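Local coordinates for protein racemase (Pseudovibrio sp. JE062, PDB 3MKC) that is a racemase-like member of the enolase superfamily, pairing an N-terminal domain with a C-terminal TIM-barrel-like domain, its precise function not being established here, at residues Y353-E358 with L374-N379. Numbering follows the deposited sequence.
Sequences YLVTPE and LGIDLN
Thr356 and Asp377 form the hydrogen-bonded pair of a short two-stranded antiparallel ladder within the enolase C-terminal-like region of this two-domain superfamily fold. Asp377 O accepts from Thr356 N at 2.9 Å, and Asp377 N gives its hydrogen to Thr356 O in return. The N-H...O angle of this second bond is 136°, against 154° for the first. Both carbonyls also receive a CA-H...O contact: Val355 CA lies 3.2 Å from Asp377 O, and Ile376 CA approaches Thr356 O. Beyond the non-hydrogen-bonded pair Val355-Leu378, Asn379 N donates to Leu354 O at 2.9 Å. At the other end, where a cis peptide precedes Pro357, a water donates to both Pro357 O and Gly375 O and so joins the backbones beyond the last direct bond. Away from these polar links, Val355 CG1 meets Leu378 CD2 at 4.0 Å, while Val355 and Ile376 both pack on Ile320 of helix 319-331. Asp377 OD1 is hydrogen-bonded to Tyr43 OH and also accepts from Leu378 N, which meets it from above the carboxylate plane. Asn379 N-caps helix 380-384, its OD1 weakly bonded to Phe382 N. With CG anti to the backbone N (chi1 174°), its amide reaches past Leu354 to the preceding residue, and ND2 donates nearly in the amide plane to Tyr353 O at 3.1 Å.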
ATOM      1  N   TYR A 353       3.714  -7.078 -15.772  1.00 25.57           N
ATOM      2  CA  TYR A 353       4.004  -8.484 -16.066  1.00 25.98           C
ATOM      3  C   TYR A 353       4.437  -9.463 -14.969  1.00 25.71           C
ATOM      4  O   TYR A 353       4.372 -10.671 -15.188  1.00 26.81           O
ATOM      5  CB  TYR A 353       5.065  -8.564 -17.168  1.00 26.93           C
ATOM      6  CG  TYR A 353       4.946  -7.527 -18.263  1.00 28.37           C
ATOM      7  CD1 TYR A 353       3.793  -7.426 -19.042  1.00 29.39           C
ATOM      8  CD2 TYR A 353       6.007  -6.665 -18.543  1.00 28.93           C
ATOM      9  CE1 TYR A 353       3.702  -6.488 -20.079  1.00 29.98           C
ATOM     10  CE2 TYR A 353       5.929  -5.727 -19.572  1.00 29.92           C
ATOM     11  CZ  TYR A 353       4.778  -5.644 -20.337  1.00 29.98           C
ATOM     12  OH  TYR A 353       4.713  -4.725 -21.358  1.00 31.61           O
ATOM     13  N   LEU A 354       4.874  -8.984 -13.806  1.00 24.47           N
ATOM     14  CA  LEU A 354       5.358  -9.911 -12.776  1.00 22.68           C
ATOM     15  C   LEU A 354       4.424 -11.039 -12.353  1.00 21.45           C
ATOM     16  O   LEU A 354       4.840 -12.197 -12.302  1.00 20.61           O
ATOM     17  CB  LEU A 354       5.824  -9.155 -11.531  1.00 21.32           C
ATOM     18  CG  LEU A 354       6.496 -10.047 -10.487  1.00 21.70           C
ATOM     19  CD1 LEU A 354       7.706 -10.753 -11.094  1.00 20.13           C
ATOM     20  CD2 LEU A 354       6.915  -9.190  -9.300  1.00 21.17           C
ATOM     21  N   VAL A 355       3.176 -10.717 -12.024  1.00 22.44           N
ATOM     22  CA  VAL A 355       2.235 -11.758 -11.624  1.00 23.19           C
ATOM     23  C   VAL A 355       0.977 -11.743 -12.471  1.00 23.63           C
ATOM     24  O   VAL A 355       0.675 -10.754 -13.145  1.00 24.09           O
ATOM     25  CB  VAL A 355       1.817 -11.647 -10.141  1.00 24.74           C
ATOM     26  CG1 VAL A 355       2.983 -12.022  -9.241  1.00 24.38           C
ATOM     27  CG2 VAL A 355       1.322 -10.246  -9.841  1.00 25.63           C
ATOM     28  N   THR A 356       0.247 -12.852 -12.421  1.00 22.72           N
ATOM     29  CA  THR A 356      -0.980 -13.018 -13.191  1.00 23.09           C
ATOM     30  C   THR A 356      -1.979 -13.810 -12.358  1.00 21.48           C
ATOM     31  O   THR A 356      -1.593 -14.625 -11.524  1.00 21.61           O
ATOM     32  CB  THR A 356      -0.693 -13.793 -14.499  1.00 23.58           C
ATOM     33  OG1 THR A 356      -1.877 -13.838 -15.308  1.00 27.24           O
ATOM     34  CG2 THR A 356      -0.259 -15.208 -14.180  1.00 20.52           C
ATOM     35  N   PRO A 357      -3.283 -13.580 -12.567  1.00 22.39           N
ATOM     36  CA  PRO A 357      -3.872 -12.635 -13.518  1.00 22.03           C
ATOM     37  C   PRO A 357      -4.068 -11.255 -12.902  1.00 23.35           C
ATOM     38  O   PRO A 357      -3.763 -11.043 -11.731  1.00 24.63           O
ATOM     39  CB  PRO A 357      -5.198 -13.293 -13.856  1.00 22.43           C
ATOM     40  CG  PRO A 357      -5.607 -13.854 -12.534  1.00 23.88           C
ATOM     41  CD  PRO A 357      -4.319 -14.456 -11.993  1.00 22.40           C
ATOM     42  N   GLU A 358      -4.580 -10.328 -13.705  1.00 23.32           N
ATOM     43  CA  GLU A 358      -4.858  -8.959 -13.278  1.00 24.29           C
ATOM     44  C   GLU A 358      -6.366  -8.872 -13.064  1.00 24.08           C
ATOM     45  O   GLU A 358      -7.142  -9.300 -13.924  1.00 23.68           O
ATOM     46  CB  GLU A 358      -4.441  -7.975 -14.377  1.00 26.08           C
ATOM     47  CG  GLU A 358      -4.561  -6.508 -14.008  1.00 28.79           C
ATOM     48  CD  GLU A 358      -3.532  -6.088 -12.982  1.00 31.02           C
ATOM     49  OE1 GLU A 358      -2.345  -6.436 -13.162  1.00 32.10           O
ATOM     50  OE2 GLU A 358      -3.905  -5.406 -12.004  1.00 31.38           O
ATOM     51  N   LEU A 374      -4.301 -15.113  -2.459  1.00 17.74           N
ATOM     52  CA  LEU A 374      -4.313 -13.813  -3.117  1.00 17.91           C
ATOM     53  C   LEU A 374      -4.687 -13.896  -4.589  1.00 18.41           C
ATOM     54  O   LEU A 374      -4.820 -12.875  -5.263  1.00 18.48           O
ATOM     55  CB  LEU A 374      -2.952 -13.133  -2.960  1.00 18.84           C
ATOM     56  CG  LEU A 374      -2.644 -12.684  -1.530  1.00 18.75           C
ATOM     57  CD1 LEU A 374      -1.255 -12.074  -1.465  1.00 20.06           C
ATOM     58  CD2 LEU A 374      -3.687 -11.675  -1.074  1.00 19.13           C
ATOM     59  N   GLY A 375      -4.850 -15.116  -5.086  1.00 19.91           N
ATOM     60  CA  GLY A 375      -5.233 -15.301  -6.475  1.00 21.21           C
ATOM     61  C   GLY A 375      -4.222 -14.800  -7.482  1.00 21.01           C
ATOM     62  O   GLY A 375      -4.569 -14.095  -8.429  1.00 22.36           O
ATOM     63  N   ILE A 376      -2.962 -15.163  -7.286  1.00 20.96           N
ATOM     64  CA  ILE A 376      -1.920 -14.741  -8.207  1.00 21.42           C
ATOM     65  C   ILE A 376      -0.812 -15.770  -8.304  1.00 20.67           C
ATOM     66  O   ILE A 376      -0.677 -16.649  -7.446  1.00 21.16           O
ATOM     67  CB  ILE A 376      -1.265 -13.418  -7.765  1.00 22.34           C
ATOM     68  CG1 ILE A 376      -0.802 -13.540  -6.311  1.00 25.60           C
ATOM     69  CG2 ILE A 376      -2.227 -12.258  -7.965  1.00 23.50           C
ATOM     70  CD1 ILE A 376      -0.059 -12.310  -5.808  1.00 27.24           C
ATOM     71  N   ASP A 377      -0.019 -15.648  -9.361  1.00 20.96           N
ATOM     72  CA  ASP A 377       1.112 -16.535  -9.559  1.00 23.05           C
ATOM     73  C   ASP A 377       2.173 -15.809 -10.368  1.00 22.30           C
ATOM     74  O   ASP A 377       1.874 -14.887 -11.136  1.00 21.61           O
ATOM     75  CB  ASP A 377       0.684 -17.816 -10.273  1.00 26.27           C
ATOM     76  CG  ASP A 377       1.561 -19.002  -9.911  1.00 30.44           C
ATOM     77  OD1 ASP A 377       2.553 -18.809  -9.172  1.00 29.85           O
ATOM     78  OD2 ASP A 377       1.259 -20.127 -10.362  1.00 32.02           O
ATOM     79  N   LEU A 378       3.420 -16.223 -10.184  1.00 22.74           N
ATOM     80  CA  LEU A 378       4.534 -15.608 -10.886  1.00 23.82           C
ATOM     81  C   LEU A 378       4.542 -15.940 -12.363  1.00 25.00           C
ATOM     82  O   LEU A 378       4.240 -17.067 -12.762  1.00 24.38           O
ATOM     83  CB  LEU A 378       5.861 -16.069 -10.286  1.00 25.59           C
ATOM     84  CG  LEU A 378       6.206 -15.632  -8.867  1.00 24.85           C
ATOM     85  CD1 LEU A 378       7.457 -16.370  -8.411  1.00 25.06           C
ATOM     86  CD2 LEU A 378       6.418 -14.127  -8.832  1.00 25.77           C
ATOM     87  N   ASN A 379       4.894 -14.946 -13.168  1.00 25.30           N
ATOM     88  CA  ASN A 379       5.002 -15.116 -14.605  1.00 26.92           C
ATOM     89  C   ASN A 379       6.457 -15.535 -14.849  1.00 27.11           C
ATOM     90  O   ASN A 379       7.343 -14.689 -14.983  1.00 26.79           O
ATOM     91  CB  ASN A 379       4.700 -13.794 -15.302  1.00 27.43           C
ATOM     92  CG  ASN A 379       4.922 -13.862 -16.790  1.00 29.18           C
ATOM     93  OD1 ASN A 379       5.345 -14.890 -17.320  1.00 29.36           O
ATOM     94  ND2 ASN A 379       4.642 -12.762 -17.478  1.00 28.20           N
TER
HETATM   95  O   HOH W   1      -5.108 -11.656  -9.327  1.00 34.25           O